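Local coordinates for protein flavodoxin (Streptococcus pneumoniae serotype 4, PDB 5LJL) that binds FMN and, as in other flavodoxins, probably serves as a low-potential electron donor to redox enzymes, at residues A[99-104]-A[121-125]; A[22-27]-A[136-141]; A[3-8]-A[49-55]; A[80-86]-A[110-116]; A[86-90]-A[103-107]. One frame throughout, in Å; residues are numbered along the deposited sequence. Where two conformers were deposited one is given.

Contact 1 (A[99-104]-A[121-125])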
# COMPACT_ATOMS: atom_id res chain seq x y z
N PHE A 99 -13.60 9.19 -2.15
CA PHE A 99 -12.30 9.18 -2.81
C PHE A 99 -11.24 8.53 -1.96
O PHE A 99 -10.86 9.03 -0.90
CB PHE A 99 -11.85 10.62 -3.12
CG PHE A 99 -10.55 10.74 -3.85
CD1 PHE A 99 -10.51 10.58 -5.20
CD2 PHE A 99 -9.37 11.01 -3.17
CE1 PHE A 99 -9.31 10.74 -5.88
CE2 PHE A 99 -8.18 11.16 -3.81
CZ PHE A 99 -8.14 10.99 -5.17
N CYS A 100 -10.75 7.42 -2.46
CA CYS A 100 -9.69 6.70 -1.76
C CYS A 100 -10.01 6.38 -0.30
O CYS A 100 -9.07 6.19 0.50
CB CYS A 100 -8.33 7.41 -1.95
SG CYS A 100 -7.66 7.38 -3.60
N LYS A 101 -11.28 6.18 0.07
CA LYS A 101 -11.58 5.87 1.46
C LYS A 101 -10.92 4.52 1.85
O LYS A 101 -10.57 4.39 3.01
CB LYS A 101 -13.06 5.88 1.75
CG LYS A 101 -13.39 5.40 3.15
CD LYS A 101 -14.74 5.89 3.53
CE LYS A 101 -15.13 5.30 4.87
NZ LYS A 101 -16.18 6.16 5.48
N ALA A 102 -10.75 3.57 0.93
CA ALA A 102 -10.08 2.32 1.31
C ALA A 102 -8.60 2.57 1.78
O ALA A 102 -8.08 1.79 2.61
CB ALA A 102 -10.13 1.24 0.20
N VAL A 103 -7.95 3.61 1.25
CA VAL A 103 -6.57 4.00 1.67
C VAL A 103 -6.61 4.40 3.16
O VAL A 103 -5.80 3.88 3.99
CB VAL A 103 -5.95 5.12 0.76
CG1 VAL A 103 -4.65 5.66 1.36
CG2 VAL A 103 -5.81 4.69 -0.70
N ASP A 104 -7.58 5.22 3.53
CA ASP A 104 -7.77 5.63 4.90
C ASP A 104 -8.07 4.43 5.79
O ASP A 104 -7.53 4.31 6.90
CB ASP A 104 -8.89 6.68 5.02
CG ASP A 104 -8.49 8.01 4.56
OD1 ASP A 104 -7.31 8.28 4.21
OD2 ASP A 104 -9.41 8.86 4.54
N CYS A 121 0.23 8.98 3.50
CA CYS A 121 -0.37 8.13 2.44
C CYS A 121 -0.48 8.96 1.15
O CYS A 121 -0.62 10.17 1.21
CB CYS A 121 -1.75 7.60 2.91
SG CYS A 121 -2.97 8.89 3.05
N VAL A 122 -0.42 8.28 0.01
CA VAL A 122 -0.48 8.93 -1.31
C VAL A 122 -1.77 8.48 -1.98
O VAL A 122 -1.88 7.30 -2.31
CB VAL A 122 0.76 8.58 -2.17
CG1 VAL A 122 0.70 9.36 -3.51
CG2 VAL A 122 2.07 8.93 -1.40
N LYS A 123 -2.63 9.43 -2.32
CA LYS A 123 -3.92 9.19 -3.00
C LYS A 123 -3.84 9.85 -4.39
O LYS A 123 -3.36 10.99 -4.51
CB LYS A 123 -5.06 9.80 -2.21
CG LYS A 123 -5.25 9.15 -0.86
CD LYS A 123 -6.16 10.04 -0.04
CE LYS A 123 -6.59 9.31 1.23
NZ LYS A 123 -7.21 10.24 2.22
N VAL A 124 -4.14 9.05 -5.42
CA VAL A 124 -3.99 9.44 -6.83
C VAL A 124 -5.39 9.41 -7.46
O VAL A 124 -6.16 8.47 -7.30
CB VAL A 124 -3.09 8.46 -7.57
CG1 VAL A 124 -3.05 8.72 -9.08
CG2 VAL A 124 -1.67 8.42 -6.92
N ASP A 125 -5.72 10.46 -8.19
CA ASP A 125 -7.02 10.49 -8.92
C ASP A 125 -6.87 9.70 -10.21
O ASP A 125 -6.09 10.10 -11.09
CB ASP A 125 -7.38 11.95 -9.22
CG ASP A 125 -8.93 12.15 -9.42
OD1 ASP A 125 -9.37 13.29 -9.34
OD2 ASP A 125 -9.68 11.20 -9.59
O HOH W 1 -9.76 10.74 0.83
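Lys123 and Asp104 meet because both first torsions set the side-chain CG opposite the carbonyl carbon, Lys123 at chi1 -65° and Asp104 at chi1 -75°; from there the lysine runs out extended, off the strand and across the start of the helix. Its NZ reaches Asp104 OD1 at 2.8 Å, a salt bridge with a hydrogen bond in it. The ammonium comes in on the syn side of the carboxylate but 29° out of its plane, and the two side chains cross at about a right angle. A water accepts from Lys123 NZ at 2.9 Å and donates to Phe99 O at 2.7 Å, so the lysine tip ties the loop before the helix as well as its first turn. The methylenes below the charge are used too: Lys123 CG lies 3.7 Å from CB of Cys100, the N-cap residue, while Lys123 CB packs near Phe99 CE2. The Phe99 ring, with Cys100 SG over the rim of one face, turns an edge to Asp125, whose OD2 is 3.8 Å from Phe99 CE1; ring and carboxylate planes stand nearly perpendicular. Below the lysine chain, buried Val103 puts CG1 3.8 Å from Cys121 CB. Val122 and Val124 face the other way, toward helix 130-146. The helix start is thus clamped onto the edge strand 116-125 of the sheet, inside the beta-alpha-beta unit of strand 85-92, helix 101-113 and strand 116-125 that belongs to the flavodoxin fold.

Contact 2 (A[22-27]-A[136-141]); sequences IVADKL and LEQFAE
Apolar packing makes up the inner part of this helix pair. Ile22 CG2 rests on Leu136 CB at 3.9 Å, and Val23 splits its branches: CG2 goes to Leu136 CD2, also at 3.9 Å, while CG1 comes up to the edge of the Phe139 ring at CE2. Leu136 crosses both Ile22 and Val23 at about a right angle. Ala140 is the small residue of the interface, its CB touched by Lys26 CG at 3.8 Å and by Leu27 CD2 at 3.9 Å. The same leucine methyl also presses on the backbone, 3.4 Å from Ala140 O.

The charged part lies toward solvent and is looser. Lys26 bends twice, at chi2 62° and chi3 70°, which folds its chain over Ala140 and carries it between two glutamates. Lys26 NZ forms a long salt bridge of 3.5 Å with Glu141 OE2; Glu137 instead lays its CG against Lys26 CE, leaving its OE1 4.4 Å from Lys26 NZ, beyond a salt bridge. A water donates to Ile22 O and, weakly, to Glu137 OE2.

The local axes approach to 8.8 Å and cross at -46°. Together the helices cover one face of the parallel sheet in the flavodoxin alpha/beta sandwich: helix 15-29 sits on strands 4-9 and 33-38 through Val23, Ala24 and Leu27, and helix 130-146 covers strands 85-92 and 116-125 with Leu136 and Phe139.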
# COMPACT_ATOMS: atom_id res chain seq x y z
N ILE A 22 5.26 1.67 -9.51
CA ILE A 22 6.10 2.85 -9.36
C ILE A 22 6.85 2.83 -8.03
O ILE A 22 8.05 3.19 -7.97
CB ILE A 22 5.26 4.13 -9.54
CG1 ILE A 22 4.79 4.23 -10.98
CG2 ILE A 22 5.94 5.40 -9.04
CD1 ILE A 22 3.54 5.05 -11.15
N VAL A 23 6.12 2.53 -6.95
CA VAL A 23 6.75 2.48 -5.64
C VAL A 23 7.80 1.38 -5.56
O VAL A 23 8.92 1.64 -5.12
CB VAL A 23 5.67 2.27 -4.55
CG1 VAL A 23 6.30 2.05 -3.19
CG2 VAL A 23 4.70 3.49 -4.52
N ALA A 24 7.47 0.17 -6.06
CA ALA A 24 8.37 -0.96 -6.10
C ALA A 24 9.65 -0.62 -6.84
O ALA A 24 10.70 -0.97 -6.36
CB ALA A 24 7.75 -2.14 -6.80
N ASP A 25 9.51 0.05 -7.99
CA ASP A 25 10.67 0.37 -8.82
C ASP A 25 11.62 1.33 -8.12
O ASP A 25 12.88 1.14 -8.20
CB ASP A 25 10.24 0.82 -10.19
CG ASP A 25 9.68 -0.33 -11.03
OD1 ASP A 25 9.85 -1.52 -10.63
OD2 ASP A 25 9.11 0.01 -12.06
N LYS A 26 11.09 2.32 -7.40
CA LYS A 26 11.99 3.26 -6.69
C LYS A 26 12.70 2.48 -5.55
O LYS A 26 13.90 2.60 -5.35
CB LYS A 26 11.26 4.53 -6.26
CG LYS A 26 12.07 5.48 -5.36
CD LYS A 26 13.31 6.00 -6.03
CE LYS A 26 12.94 6.99 -7.18
NZ LYS A 26 14.15 7.66 -7.79
N LEU A 27 11.95 1.69 -4.78
CA LEU A 27 12.55 0.88 -3.71
C LEU A 27 13.67 -0.06 -4.20
O LEU A 27 14.71 -0.17 -3.53
CB LEU A 27 11.53 0.15 -2.86
CG LEU A 27 10.57 0.97 -2.02
CD1 LEU A 27 9.50 0.06 -1.34
CD2 LEU A 27 11.28 1.80 -0.97
N LEU A 136 4.70 9.60 -5.19
CA LEU A 136 4.97 8.21 -4.90
C LEU A 136 6.44 7.94 -4.68
O LEU A 136 6.87 7.07 -3.85
CB LEU A 136 4.45 7.33 -6.03
CG LEU A 136 2.94 7.24 -6.17
CD1 LEU A 136 2.49 6.75 -7.55
CD2 LEU A 136 2.28 6.44 -5.04
N GLU A 137 7.26 8.56 -5.52
CA GLU A 137 8.73 8.42 -5.34
C GLU A 137 9.23 9.01 -4.01
O GLU A 137 10.02 8.35 -3.30
CB GLU A 137 9.49 8.98 -6.55
CG GLU A 137 9.35 8.07 -7.81
CD GLU A 137 10.02 8.68 -9.02
OE1 GLU A 137 10.47 9.83 -8.95
OE2 GLU A 137 10.15 7.94 -10.01
N GLN A 138 8.68 10.15 -3.58
CA GLN A 138 9.06 10.72 -2.30
C GLN A 138 8.63 9.84 -1.13
O GLN A 138 9.40 9.66 -0.16
CB GLN A 138 8.54 12.12 -2.13
CG GLN A 138 9.12 13.12 -3.13
CD GLN A 138 8.29 14.38 -3.13
OE1 GLN A 138 7.07 14.36 -3.25
NE2 GLN A 138 8.96 15.49 -2.99
N PHE A 139 7.42 9.26 -1.25
CA PHE A 139 6.94 8.22 -0.28
C PHE A 139 7.92 7.05 -0.17
O PHE A 139 8.32 6.69 0.92
CB PHE A 139 5.55 7.80 -0.80
CG PHE A 139 4.94 6.59 -0.18
CD1 PHE A 139 4.08 6.67 0.91
CD2 PHE A 139 5.18 5.35 -0.73
CE1 PHE A 139 3.47 5.52 1.40
CE2 PHE A 139 4.59 4.22 -0.21
CZ PHE A 139 3.72 4.30 0.86
N ALA A 140 8.32 6.43 -1.29
CA ALA A 140 9.28 5.33 -1.27
C ALA A 140 10.61 5.74 -0.68
O ALA A 140 11.20 5.04 0.14
CB ALA A 140 9.44 4.80 -2.70
N GLU A 141 11.07 6.95 -1.05
CA GLU A 141 12.41 7.42 -0.57
C GLU A 141 12.39 7.66 0.97
O GLU A 141 13.39 7.38 1.68
CB GLU A 141 12.80 8.71 -1.31
CG GLU A 141 13.13 8.48 -2.78
CD GLU A 141 12.88 9.63 -3.72
OE1 GLU A 141 12.75 10.77 -3.27
OE2 GLU A 141 12.95 9.40 -4.97
O HOH W 2 9.62 4.50 -9.76

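Contact 3 (A[3-8]-A[49-55]); sequences ALAKIV and EADIAIV
Leu4 O is gripped by two successive backbone amides, Asp51 N at 2.9 Å and Ile52 N at 3.1 Å. The second donor lies in the carbonyl plane with a fairly straight N-H...O of 159°; the first is tilted from that plane and more bent, at 143°. The carboxylate of Asp51 returns to the same residue: its OD1 accepts from Leu4 N at 2.9 Å on the anti lone pair, in a nearly straight bond. Leu4 is therefore held at both its N-H and its C=O just where the two strands begin to pair. Farther on, the pairing is regular and parallel. Lys6 N donates to Ile52 O, Ile54 N to Lys6 O, and Val8 N to Ile54 O at 2.8 Å, with CA-H...O contacts such as Ala5 CA to Ile52 O between them.

On one face, Ala5 CB meets Ile52 CB, and Ile7 lies alongside Ile54, both pointing the same way, with Ile7 CG1 3.9 Å from Ile54 CD1. On the other, Lys6 stretches across Ala50, its CD 3.9 Å from Ala50 CB. Its chain turns only at the end (chi4 -60°), and NZ makes a salt bridge with Asp35 on the next strand; Glu49 OE1 stays 4.5 Å from Lys6 NZ.

In the five-stranded parallel sheet of the flavodoxin fold, order 2-1-3-4-5, strand 4-9 is flanked by 33-38 and 52-56. Helix 15-29 covers the Ala5-Ile7 face through Leu27, Ala20, Val23 and Ala24, while Phe106 and Phe110 of helix 101-113 pack on Val55, Phe110 also reaching Ala53, on the other.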
# COMPACT_ATOMS: atom_id res chain seq x y z
N ALA A 3 16.94 -3.79 2.70
CA ALA A 3 15.83 -4.25 3.57
C ALA A 3 14.89 -5.06 2.63
O ALA A 3 15.13 -5.08 1.42
CB ALA A 3 15.13 -3.05 4.19
N LEU A 4 13.83 -5.66 3.18
CA LEU A 4 12.78 -6.36 2.41
C LEU A 4 11.43 -5.60 2.52
O LEU A 4 10.99 -5.35 3.64
CB LEU A 4 12.62 -7.77 2.97
CG LEU A 4 11.45 -8.57 2.32
CD1 LEU A 4 11.62 -8.57 0.85
CD2 LEU A 4 11.32 -9.98 2.92
N ALA A 5 10.88 -5.13 1.40
CA ALA A 5 9.55 -4.48 1.35
C ALA A 5 8.58 -5.47 0.65
O ALA A 5 8.93 -6.05 -0.39
CB ALA A 5 9.64 -3.21 0.58
N LYS A 6 7.37 -5.66 1.22
CA LYS A 6 6.27 -6.47 0.60
C LYS A 6 5.15 -5.49 0.27
O LYS A 6 4.69 -4.76 1.18
CB LYS A 6 5.84 -7.59 1.51
CG LYS A 6 6.82 -8.77 1.56
CD LYS A 6 6.33 -9.83 2.54
CE LYS A 6 7.14 -11.12 2.62
NZ LYS A 6 7.17 -11.80 1.35
N ILE A 7 4.85 -5.35 -1.01
CA ILE A 7 3.77 -4.49 -1.50
C ILE A 7 2.61 -5.39 -1.93
O ILE A 7 2.81 -6.31 -2.78
CB ILE A 7 4.27 -3.60 -2.69
CG1 ILE A 7 5.45 -2.72 -2.28
CG2 ILE A 7 3.14 -2.78 -3.33
CD1 ILE A 7 6.08 -1.96 -3.45
N VAL A 8 1.43 -5.16 -1.37
CA VAL A 8 0.24 -5.96 -1.72
C VAL A 8 -0.75 -5.02 -2.35
O VAL A 8 -1.07 -3.98 -1.75
CB VAL A 8 -0.32 -6.68 -0.49
CG1 VAL A 8 -1.56 -7.51 -0.88
CG2 VAL A 8 0.77 -7.54 0.14
N GLU A 49 7.48 -11.34 7.85
CA GLU A 49 8.81 -11.53 7.28
C GLU A 49 9.47 -10.28 6.75
O GLU A 49 10.68 -10.28 6.49
CB GLU A 49 8.76 -12.59 6.18
CG GLU A 49 8.36 -13.96 6.73
CD GLU A 49 7.83 -14.93 5.70
OE1 GLU A 49 6.92 -14.54 4.92
OE2 GLU A 49 8.29 -16.13 5.71
N ALA A 50 8.74 -9.19 6.54
CA ALA A 50 9.31 -8.02 5.90
C ALA A 50 9.68 -6.91 6.87
O ALA A 50 9.20 -6.85 7.99
CB ALA A 50 8.32 -7.48 4.92
N ASP A 51 10.50 -5.99 6.41
CA ASP A 51 10.80 -4.77 7.20
C ASP A 51 9.79 -3.69 6.89
O ASP A 51 9.48 -2.85 7.78
CB ASP A 51 12.18 -4.30 6.84
CG ASP A 51 13.24 -5.38 7.10
OD1 ASP A 51 13.89 -5.85 6.12
OD2 ASP A 51 13.40 -5.76 8.27
N ILE A 52 9.32 -3.65 5.64
CA ILE A 52 8.32 -2.62 5.22
C ILE A 52 7.14 -3.35 4.66
O ILE A 52 7.30 -4.29 3.89
CB ILE A 52 8.88 -1.67 4.15
CG1 ILE A 52 9.95 -0.73 4.77
CG2 ILE A 52 7.77 -0.86 3.45
CD1 ILE A 52 10.84 -0.13 3.71
N ALA A 53 5.96 -2.96 5.11
CA ALA A 53 4.63 -3.46 4.60
C ALA A 53 3.86 -2.33 3.91
O ALA A 53 3.60 -1.33 4.59
CB ALA A 53 3.80 -4.00 5.75
N ILE A 54 3.46 -2.52 2.66
CA ILE A 54 2.72 -1.51 1.88
C ILE A 54 1.46 -2.17 1.29
O ILE A 54 1.54 -3.30 0.70
CB ILE A 54 3.58 -0.89 0.79
CG1 ILE A 54 4.80 -0.14 1.37
CG2 ILE A 54 2.78 -0.01 -0.15
CD1 ILE A 54 5.90 0.10 0.42
N VAL A 55 0.34 -1.46 1.41
CA VAL A 55 -0.89 -1.79 0.71
C VAL A 55 -1.16 -0.69 -0.30
O VAL A 55 -1.10 0.50 0.05
CB VAL A 55 -2.11 -1.99 1.63
CG1 VAL A 55 -3.42 -1.98 0.87
CG2 VAL A 55 -1.89 -3.25 2.47

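Contact 4 (A[80-86]-A[110-116]); sequences NLNGKIY and FVSTGAE
Tyr86 leaves the strand with CG wedged between its backbone N and carbonyl carbon (chi1 76°), which turns the ring toward Phe110, against its CB. Tyr86 CB sits above the centre of the Phe110 ring, 3.9 Å from the centroid. Farther along, CG and CD1 run under Phe110 CB, which returns the CH-pi contact, 3.3 Å from the Tyr86 centroid. The two rings are nearly parallel, 13° apart, yet slid so far that they barely overlap. Tyr86 CD2 lies 3.7 Å from Ala115 CB, and Ala115 O sits at the ring edge by CE2. At the tip, OH meets Val111 CG2 at 3.2 Å and bonds to Asp107 one turn earlier. These contacts lie against the last turn of helix 101-113, which Gly114, with positive phi, closes in a Schellman motif, and the chain then enters strand 116-125 beside strand 85-92, finishing the beta-alpha-beta crossover. Thr113 OG1 donates a hydrogen bond to Phe110 O, and accepts from Ala115 N in an ST turn. Leu81 N donates to Thr113 O at 2.9 Å. Past the type II turn from Leu81 to Lys84, parallel pairing starts as Glu116 N donates to Lys84 O at 3.0 Å and Tyr86 N to Glu116 O. A water bridges Gly83 N and Gly114 O.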
# COMPACT_ATOMS: atom_id res chain seq x y z
N ASN A 80 -0.06 -8.87 14.92
CA ASN A 80 0.75 -7.88 15.65
C ASN A 80 2.01 -7.65 14.83
O ASN A 80 2.76 -8.57 14.50
CB ASN A 80 1.08 -8.30 17.10
CG ASN A 80 -0.18 -8.28 17.98
OD1 ASN A 80 -0.77 -7.20 18.25
ND2 ASN A 80 -0.63 -9.46 18.40
N LEU A 81 2.14 -6.42 14.34
CA LEU A 81 3.21 -5.97 13.52
C LEU A 81 4.06 -4.89 14.20
O LEU A 81 4.64 -4.01 13.54
CB LEU A 81 2.67 -5.44 12.16
CG LEU A 81 1.88 -6.44 11.28
CD1 LEU A 81 1.40 -5.78 10.00
CD2 LEU A 81 2.74 -7.56 10.95
N ASN A 82 4.23 -4.99 15.51
CA ASN A 82 5.27 -4.16 16.15
C ASN A 82 6.66 -4.31 15.53
O ASN A 82 7.14 -5.42 15.18
CB ASN A 82 5.31 -4.40 17.67
CG ASN A 82 4.00 -4.03 18.35
OD1 ASN A 82 3.87 -2.93 18.89
ND2 ASN A 82 2.99 -4.89 18.25
N GLY A 83 7.30 -3.17 15.31
CA GLY A 83 8.62 -3.16 14.67
C GLY A 83 8.62 -3.11 13.16
O GLY A 83 9.69 -3.14 12.55
N LYS A 84 7.44 -3.05 12.53
CA LYS A 84 7.39 -2.93 11.08
C LYS A 84 7.03 -1.46 10.74
O LYS A 84 6.32 -0.83 11.48
CB LYS A 84 6.31 -3.84 10.47
CG LYS A 84 6.29 -5.33 10.92
CD LYS A 84 7.50 -6.05 10.50
CE LYS A 84 7.49 -7.53 10.89
NZ LYS A 84 8.85 -8.11 10.75
N ILE A 85 7.52 -0.99 9.61
CA ILE A 85 7.20 0.32 9.02
C ILE A 85 6.13 0.04 7.94
O ILE A 85 6.27 -0.94 7.15
CB ILE A 85 8.44 0.95 8.34
CG1 ILE A 85 9.66 1.05 9.27
CG2 ILE A 85 8.15 2.34 7.68
CD1 ILE A 85 9.33 1.42 10.65
N TYR A 86 5.09 0.89 7.86
CA TYR A 86 4.12 0.68 6.79
C TYR A 86 3.87 1.98 6.00
O TYR A 86 4.15 3.07 6.46
CB TYR A 86 2.77 0.16 7.34
CG TYR A 86 1.90 1.19 8.03
CD1 TYR A 86 0.95 1.93 7.32
CD2 TYR A 86 1.94 1.35 9.40
CE1 TYR A 86 0.13 2.88 7.97
CE2 TYR A 86 1.13 2.28 10.07
CZ TYR A 86 0.19 3.00 9.36
OH TYR A 86 -0.58 3.94 10.02
N PHE A 110 -3.59 -0.78 9.81
CA PHE A 110 -2.17 -0.86 10.12
C PHE A 110 -1.81 -0.24 11.52
O PHE A 110 -1.04 -0.88 12.30
CB PHE A 110 -1.32 -0.22 9.04
CG PHE A 110 -0.94 -1.17 7.92
CD1 PHE A 110 -0.13 -2.27 8.15
CD2 PHE A 110 -1.26 -0.82 6.62
CE1 PHE A 110 0.28 -3.06 7.11
CE2 PHE A 110 -0.78 -1.58 5.53
CZ PHE A 110 -0.03 -2.72 5.79
N VAL A 111 -2.40 0.89 11.83
CA VAL A 111 -2.19 1.55 13.15
C VAL A 111 -2.56 0.50 14.24
O VAL A 111 -1.79 0.31 15.23
CB VAL A 111 -3.05 2.75 13.38
CG1 VAL A 111 -2.93 3.17 14.85
CG2 VAL A 111 -2.64 3.92 12.51
N SER A 112 -3.69 -0.17 14.02
CA SER A 112 -4.21 -1.13 15.04
C SER A 112 -3.28 -2.31 15.31
O SER A 112 -3.35 -2.86 16.40
CB SER A 112 -5.64 -1.57 14.71
OG SER A 112 -5.75 -2.63 13.74
N THR A 113 -2.43 -2.71 14.36
CA THR A 113 -1.49 -3.80 14.49
C THR A 113 -0.22 -3.45 15.28
O THR A 113 0.54 -4.36 15.65
CB THR A 113 -0.98 -4.31 13.13
OG1 THR A 113 -0.10 -3.34 12.49
CG2 THR A 113 -2.12 -4.74 12.21
N GLY A 114 -0.01 -2.18 15.57
CA GLY A 114 1.21 -1.74 16.15
C GLY A 114 2.31 -1.32 15.25
O GLY A 114 3.31 -0.83 15.73
N ALA A 115 2.18 -1.52 13.91
CA ALA A 115 3.16 -0.99 12.96
C ALA A 115 3.19 0.53 12.96
O ALA A 115 2.20 1.20 13.35
CB ALA A 115 2.86 -1.51 11.53
N GLU A 116 4.32 1.09 12.52
CA GLU A 116 4.48 2.55 12.44
C GLU A 116 4.40 3.08 11.01
O GLU A 116 5.15 2.59 10.15
CB GLU A 116 5.82 2.97 13.08
CG GLU A 116 5.93 2.76 14.57
CD GLU A 116 7.32 3.16 15.08
OE1 GLU A 116 7.34 3.95 16.07
OE2 GLU A 116 8.37 2.63 14.60
O HOH W 3 6.05 -0.68 15.62
O HOH W 4 8.18 0.04 13.56

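Contact 5 (A[86-90]-A[103-107]); sequences YGVVG and VDDFD
Val88 and Val103 form the tight part of this contact, sliding past each other in opposite directions with their CG1 methyls 3.8 Å apart. Val88 CG1 also presses on the helix backbone, 3.6 Å from Val103 O, and on Phe106 CB at 3.9 Å. Its other methyl, CG2, faces the start of the next turn at Asp107 N. Val103 CG2 fills the place beside Gly90, 3.7 Å from Gly90 CA; with no side chain there, the helix comes close to the strand at this end.

Toward the partly exposed side, one polar bond takes over from the packing. Asp107 holds CG opposite its backbone N (chi1 -177°), which swings the carboxylate toward the strand, where OD1 accepts from Tyr86 OH at 2.6 Å. The hydroxyl meets OD1 nearly along its C-O axis, and OD1 lies close to the plane of the ring, at its edge; the carboxylate is turned 57° from the ring. Asp107 OD2 has a salt bridge to Lys117, so both carboxylate oxygens are engaged.

Strand and helix run almost antiparallel, their local axes at 168° and 8.0 Å apart, as in a beta-alpha-beta unit. Helix 101-113 here runs along one face of the sheet over strand 85-92, which is flanked by 52-56 and 116-125, while Phe106 turns away to helix 67-77.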
# COMPACT_ATOMS: atom_id res chain seq x y z
N TYR A 86 5.09 0.89 7.86
CA TYR A 86 4.12 0.68 6.79
C TYR A 86 3.87 1.98 6.00
O TYR A 86 4.15 3.07 6.46
CB TYR A 86 2.77 0.16 7.34
CG TYR A 86 1.90 1.19 8.03
CD1 TYR A 86 0.95 1.93 7.32
CD2 TYR A 86 1.94 1.35 9.40
CE1 TYR A 86 0.13 2.88 7.97
CE2 TYR A 86 1.13 2.28 10.07
CZ TYR A 86 0.19 3.00 9.36
OH TYR A 86 -0.58 3.94 10.02
N GLY A 87 3.24 1.80 4.86
CA GLY A 87 2.63 2.89 4.13
C GLY A 87 1.48 2.40 3.29
O GLY A 87 1.35 1.17 3.01
N VAL A 88 0.64 3.34 2.89
CA VAL A 88 -0.57 3.01 2.11
C VAL A 88 -0.73 4.00 0.97
O VAL A 88 -0.56 5.23 1.13
CB VAL A 88 -1.88 2.98 2.95
CG1 VAL A 88 -3.04 2.37 2.20
CG2 VAL A 88 -1.65 2.20 4.22
N VAL A 89 -0.99 3.46 -0.22
CA VAL A 89 -1.28 4.29 -1.39
C VAL A 89 -2.52 3.80 -2.13
O VAL A 89 -2.95 2.66 -1.93
CB VAL A 89 -0.04 4.28 -2.36
CG1 VAL A 89 1.20 4.78 -1.66
CG2 VAL A 89 0.12 2.90 -3.06
N GLY A 90 -3.03 4.56 -3.12
CA GLY A 90 -4.12 4.02 -3.90
C GLY A 90 -4.60 4.98 -4.93
O GLY A 90 -4.23 6.13 -4.89
N VAL A 103 -7.95 3.61 1.25
CA VAL A 103 -6.57 4.00 1.67
C VAL A 103 -6.61 4.40 3.16
O VAL A 103 -5.80 3.88 3.99
CB VAL A 103 -5.95 5.12 0.76
CG1 VAL A 103 -4.65 5.66 1.36
CG2 VAL A 103 -5.81 4.69 -0.70
N ASP A 104 -7.58 5.22 3.53
CA ASP A 104 -7.77 5.63 4.90
C ASP A 104 -8.07 4.43 5.79
O ASP A 104 -7.53 4.31 6.90
CB ASP A 104 -8.89 6.68 5.02
CG ASP A 104 -8.49 8.01 4.56
OD1 ASP A 104 -7.31 8.28 4.21
OD2 ASP A 104 -9.41 8.86 4.54
N ASP A 105 -8.93 3.54 5.32
CA ASP A 105 -9.28 2.35 6.11
C ASP A 105 -8.09 1.42 6.38
O ASP A 105 -7.95 0.89 7.47
CB ASP A 105 -10.38 1.58 5.41
CG ASP A 105 -11.70 2.36 5.35
OD1 ASP A 105 -11.87 3.36 6.06
OD2 ASP A 105 -12.46 1.95 4.49
N PHE A 106 -7.24 1.26 5.37
CA PHE A 106 -6.01 0.42 5.53
C PHE A 106 -4.98 1.14 6.40
O PHE A 106 -4.24 0.46 7.16
CB PHE A 106 -5.43 -0.03 4.19
CG PHE A 106 -5.91 -1.36 3.74
CD1 PHE A 106 -5.37 -2.50 4.34
CD2 PHE A 106 -6.93 -1.53 2.83
CE1 PHE A 106 -5.79 -3.78 3.92
CE2 PHE A 106 -7.35 -2.78 2.42
CZ PHE A 106 -6.79 -3.94 2.97
N ASP A 107 -4.90 2.48 6.33
CA ASP A 107 -4.03 3.23 7.27
C ASP A 107 -4.44 2.86 8.71
O ASP A 107 -3.58 2.51 9.55
CB ASP A 107 -4.14 4.72 6.97
CG ASP A 107 -3.25 5.57 7.82
OD1 ASP A 107 -2.42 5.09 8.58
OD2 ASP A 107 -3.36 6.78 7.64

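In the fold
Contacts 3 and 5 are the buried ones, whereas contacts 1, 2 and 4 each combine an apolar inner part with polar groups nearer solvent. Contacts 1, 4 and 5 work on one beta-alpha-beta unit: helix 101-113 is fastened at its start by contact 1, along its length by contact 5 and at its end by contact 4, through a salt bridge, valine packing with a tyrosine-aspartate bond, and aromatic and turn contacts respectively. Contact 3 alone pairs two strands along their length, by backbone bonds. Contact 2 lies on the face of the sheet opposite helix 101-113, pairing two helices by apolar packing and one long salt bridge, and touches contacts 1, 3 and 5 through packing on the strands.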